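Local coordinates for protein phosphoethanolamine N-methyltransferase 1 (Haemonchus contortus, PDB 4KRG) that probably transfers a methyl group from S-adenosylmethionine to the amine of phosphoethanolamine, on the nematode route to phosphocholine, at residues His157-Arg169 and His185-Arg197. Residues are numbered along the deposited sequence; the frame is centred on the assembly and turned at random.
With OPE (phosphoric acid mono-(2-amino-ethyl) ester), chain C.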
# COMPACT_ATOMS: atom_id res chain seq x y z
N HIS A 157 -11.24 -3.36 4.24
CA HIS A 157 -10.59 -2.32 3.47
C HIS A 157 -10.22 -1.18 4.40
O HIS A 157 -11.04 -0.72 5.20
CB HIS A 157 -11.51 -1.78 2.37
CG HIS A 157 -10.93 -0.61 1.63
ND1 HIS A 157 -11.05 0.69 2.09
CD2 HIS A 157 -10.23 -0.55 0.48
CE1 HIS A 157 -10.44 1.50 1.24
NE2 HIS A 157 -9.93 0.78 0.26
N LEU A 158 -8.97 -0.71 4.30
CA LEU A 158 -8.54 0.46 5.03
C LEU A 158 -7.84 1.41 4.08
O LEU A 158 -7.24 0.99 3.11
CB LEU A 158 -7.60 0.07 6.16
CG LEU A 158 -8.20 -0.94 7.14
CD1 LEU A 158 -7.21 -2.06 7.42
CD2 LEU A 158 -8.60 -0.26 8.43
N ARG A 159 -7.95 2.71 4.35
CA ARG A 159 -7.26 3.73 3.57
C ARG A 159 -6.88 4.83 4.54
O ARG A 159 -7.73 5.34 5.26
CB ARG A 159 -8.17 4.29 2.49
CG ARG A 159 -7.53 5.42 1.69
CD ARG A 159 -7.88 6.81 2.20
NE ARG A 159 -7.47 7.83 1.24
CZ ARG A 159 -8.19 8.20 0.19
NH1 ARG A 159 -9.38 7.65 -0.04
NH2 ARG A 159 -7.73 9.14 -0.63
N GLU A 160 -5.61 5.20 4.56
CA GLU A 160 -5.17 6.20 5.53
C GLU A 160 -4.26 7.25 4.90
O GLU A 160 -3.54 6.97 3.94
CB GLU A 160 -4.46 5.53 6.71
CG GLU A 160 -5.26 4.45 7.41
CD GLU A 160 -6.50 5.00 8.12
OE1 GLU A 160 -6.51 6.20 8.48
OE2 GLU A 160 -7.46 4.22 8.33
N SER A 161 -4.30 8.46 5.45
CA SER A 161 -3.32 9.47 5.10
C SER A 161 -2.04 9.08 5.81
O SER A 161 -1.96 9.14 7.04
CB SER A 161 -3.76 10.85 5.57
OG SER A 161 -4.96 11.23 4.94
N CYS A 162 -1.04 8.67 5.04
CA CYS A 162 0.19 8.21 5.65
C CYS A 162 1.25 9.31 5.63
O CYS A 162 1.40 10.02 4.64
CB CYS A 162 0.69 6.94 4.97
SG CYS A 162 -0.41 5.52 5.22
N SER A 163 1.94 9.48 6.76
CA SER A 163 3.05 10.41 6.92
C SER A 163 2.73 11.92 6.86
O SER A 163 3.44 12.72 7.46
CB SER A 163 4.20 10.08 5.97
OG SER A 163 4.80 8.86 6.32
N GLU A 164 1.68 12.29 6.14
CA GLU A 164 1.31 13.70 6.00
C GLU A 164 -0.17 13.83 5.64
O GLU A 164 -0.79 12.86 5.19
CB GLU A 164 2.14 14.34 4.89
CG GLU A 164 1.72 13.94 3.50
CD GLU A 164 2.63 14.48 2.41
OE1 GLU A 164 2.18 15.33 1.62
OE2 GLU A 164 3.80 14.03 2.35
N PRO A 165 -0.75 15.03 5.81
CA PRO A 165 -2.16 15.14 5.46
C PRO A 165 -2.38 14.94 3.96
O PRO A 165 -1.46 15.13 3.17
CB PRO A 165 -2.51 16.59 5.84
CG PRO A 165 -1.47 16.97 6.85
CD PRO A 165 -0.23 16.28 6.40
N SER A 166 -3.60 14.56 3.59
CA SER A 166 -3.94 14.34 2.19
C SER A 166 -3.54 15.52 1.34
O SER A 166 -3.06 15.36 0.22
CB SER A 166 -5.43 14.09 2.05
OG SER A 166 -6.17 15.24 2.38
N THR A 167 -3.75 16.72 1.88
CA THR A 167 -3.43 17.96 1.20
C THR A 167 -2.00 18.45 1.46
O THR A 167 -1.69 19.61 1.27
CB THR A 167 -4.42 19.08 1.57
OG1 THR A 167 -4.52 19.18 3.00
CG2 THR A 167 -5.79 18.79 0.98
N GLY A 168 -1.12 17.55 1.91
CA GLY A 168 0.28 17.88 2.04
C GLY A 168 0.59 18.94 3.08
O GLY A 168 -0.30 19.38 3.80
N ARG A 169 1.85 19.35 3.15
CA ARG A 169 2.33 20.23 4.22
C ARG A 169 2.82 21.58 3.70
O ARG A 169 4.01 21.72 3.38
CB ARG A 169 3.51 19.57 4.95
CG ARG A 169 3.27 18.15 5.44
CD ARG A 169 2.81 18.14 6.89
NE ARG A 169 3.19 16.91 7.56
CZ ARG A 169 2.67 16.50 8.71
NH1 ARG A 169 1.74 17.22 9.31
NH2 ARG A 169 3.08 15.36 9.26
N HIS A 185 -3.23 11.35 13.49
CA HIS A 185 -2.05 10.49 13.48
C HIS A 185 -1.70 10.14 12.04
O HIS A 185 -2.35 9.30 11.42
CB HIS A 185 -2.33 9.19 14.22
CG HIS A 185 -2.53 9.35 15.70
ND1 HIS A 185 -1.49 9.37 16.59
CD2 HIS A 185 -3.66 9.46 16.44
CE1 HIS A 185 -1.96 9.50 17.82
NE2 HIS A 185 -3.27 9.56 17.76
N TYR A 186 -0.66 10.78 11.50
CA TYR A 186 -0.19 10.46 10.16
C TYR A 186 0.95 9.46 10.24
O TYR A 186 2.12 9.83 10.32
CB TYR A 186 0.24 11.73 9.42
CG TYR A 186 -0.87 12.74 9.31
CD1 TYR A 186 -1.93 12.55 8.44
CD2 TYR A 186 -0.88 13.88 10.10
CE1 TYR A 186 -2.96 13.46 8.34
CE2 TYR A 186 -1.90 14.81 10.01
CZ TYR A 186 -2.93 14.59 9.13
OH TYR A 186 -3.95 15.50 9.04
N ARG A 187 0.60 8.17 10.22
CA ARG A 187 1.58 7.11 10.41
C ARG A 187 2.29 6.77 9.11
O ARG A 187 1.82 7.14 8.03
CB ARG A 187 0.90 5.86 10.98
CG ARG A 187 0.16 6.11 12.29
CD ARG A 187 -0.36 4.83 12.90
NE ARG A 187 -0.94 5.07 14.22
CZ ARG A 187 -2.21 5.36 14.44
NH1 ARG A 187 -3.05 5.44 13.43
NH2 ARG A 187 -2.65 5.58 15.68
N PHE A 188 3.41 6.07 9.20
CA PHE A 188 4.08 5.56 8.01
C PHE A 188 3.29 4.40 7.43
O PHE A 188 2.78 3.57 8.18
CB PHE A 188 5.48 5.05 8.36
CG PHE A 188 6.32 6.04 9.11
CD1 PHE A 188 6.25 7.39 8.83
CD2 PHE A 188 7.19 5.60 10.09
CE1 PHE A 188 7.04 8.30 9.52
CE2 PHE A 188 7.99 6.50 10.78
CZ PHE A 188 7.91 7.85 10.49
N SER A 189 3.20 4.35 6.10
CA SER A 189 2.47 3.28 5.40
C SER A 189 2.95 1.90 5.80
O SER A 189 2.17 0.96 5.90
CB SER A 189 2.63 3.44 3.90
OG SER A 189 4.00 3.62 3.56
N SER A 190 4.26 1.78 6.04
CA SER A 190 4.86 0.50 6.38
C SER A 190 4.32 -0.07 7.70
O SER A 190 4.26 -1.29 7.88
CB SER A 190 6.38 0.64 6.45
OG SER A 190 6.74 1.72 7.28
N LEU A 191 3.93 0.81 8.61
CA LEU A 191 3.44 0.39 9.92
C LEU A 191 2.08 -0.28 9.84
O LEU A 191 1.77 -1.22 10.58
CB LEU A 191 3.37 1.59 10.87
CG LEU A 191 4.70 2.30 11.07
CD1 LEU A 191 4.57 3.38 12.13
CD2 LEU A 191 5.77 1.31 11.46
N TYR A 192 1.24 0.23 8.95
CA TYR A 192 -0.06 -0.37 8.75
C TYR A 192 0.12 -1.76 8.17
O TYR A 192 -0.44 -2.73 8.68
CB TYR A 192 -0.92 0.51 7.86
CG TYR A 192 -1.41 1.78 8.54
CD1 TYR A 192 -2.23 1.71 9.66
CD2 TYR A 192 -1.10 3.03 8.03
CE1 TYR A 192 -2.71 2.86 10.27
CE2 TYR A 192 -1.57 4.18 8.63
CZ TYR A 192 -2.37 4.09 9.75
OH TYR A 192 -2.84 5.22 10.35
N ILE A 193 0.92 -1.88 7.11
CA ILE A 193 1.15 -3.18 6.47
C ILE A 193 1.71 -4.20 7.47
O ILE A 193 1.21 -5.31 7.57
CB ILE A 193 2.11 -3.07 5.27
CG1 ILE A 193 1.58 -2.07 4.24
CG2 ILE A 193 2.31 -4.44 4.63
CD1 ILE A 193 2.64 -1.61 3.25
N LYS A 194 2.74 -3.81 8.21
CA LYS A 194 3.36 -4.72 9.17
C LYS A 194 2.41 -5.12 10.30
O LYS A 194 2.40 -6.28 10.70
CB LYS A 194 4.66 -4.13 9.73
CG LYS A 194 5.78 -4.02 8.69
CD LYS A 194 7.12 -3.65 9.29
CE LYS A 194 7.76 -4.81 10.04
NZ LYS A 194 7.95 -5.99 9.15
N LEU A 195 1.62 -4.18 10.79
CA LEU A 195 0.66 -4.51 11.84
C LEU A 195 -0.34 -5.55 11.35
O LEU A 195 -0.60 -6.52 12.03
CB LEU A 195 -0.09 -3.26 12.33
CG LEU A 195 -1.21 -3.54 13.33
CD1 LEU A 195 -0.69 -4.32 14.53
CD2 LEU A 195 -1.87 -2.26 13.79
N LEU A 196 -0.86 -5.34 10.15
CA LEU A 196 -1.83 -6.25 9.58
C LEU A 196 -1.26 -7.66 9.45
O LEU A 196 -1.92 -8.64 9.81
CB LEU A 196 -2.31 -5.71 8.22
CG LEU A 196 -3.22 -4.48 8.30
CD1 LEU A 196 -3.27 -3.74 6.97
CD2 LEU A 196 -4.62 -4.90 8.72
N ARG A 197 -0.03 -7.76 8.95
CA ARG A 197 0.61 -9.05 8.74
C ARG A 197 0.96 -9.74 10.06
O ARG A 197 1.03 -10.96 10.12
CB ARG A 197 1.88 -8.90 7.89
CG ARG A 197 1.63 -8.40 6.46
CD ARG A 197 2.91 -8.35 5.66
NE ARG A 197 3.41 -9.69 5.35
CZ ARG A 197 4.64 -9.97 4.94
NH1 ARG A 197 5.54 -9.00 4.81
NH2 ARG A 197 4.99 -11.22 4.67
CA OPE C . -8.45 13.85 5.03
CB OPE C . -9.92 13.70 5.25
O1 OPE C . -6.29 15.75 5.03
O2 OPE C . -5.33 13.57 5.59
O3 OPE C . -5.84 15.17 7.42
O4 OPE C . -7.70 14.06 6.16
N OPE C . -10.34 12.74 6.24
P OPE C . -6.25 14.65 6.07
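P165 and Y186 meet at the phosphate site of a Rossmann-like methyltransferase domain, where the end of strand 154-161 and the turn after it pack against the lead-in to helix 189-198 and one side of that helix. Phosphate bonds come first: Y186 OH donates to OPE O3 at 2.5 Å, while S161 OG, at an unusually short 2.5 Å, and the S166 backbone N, with an N-H...O angle of 159°, both give to OPE O2. S166 OG bonds O1, so each terminal oxygen is held by the protein; OPE is also hydrogen-bonded to H176 and Y133.

P165 CD lies over one face of the Y186 ring, a CH-pi contact 4.2 Å from the centroid and 10° off its normal. E160 CG, from the strand, lies over the face of the Y192 ring on helix 189-198, 4.1 Å from the centroid; a bend at chi2 then turns the carboxylate, whose OE2 bonds M131 N. C162 SG reaches the edge of that ring, in a sulfur-aromatic contact. Farther along, L158 and L196 touch tip to tip through CD1 and CD2.

Between backbones, S163 N donates to R187 O at 2.7 Å, a bent bond (136° at the hydrogen). Within 185-197, R187, salt-bridged to D136, hydrogen-bonds Y192 OH through NH1 at 3.1 Å, the oxygen in the guanidinium plane.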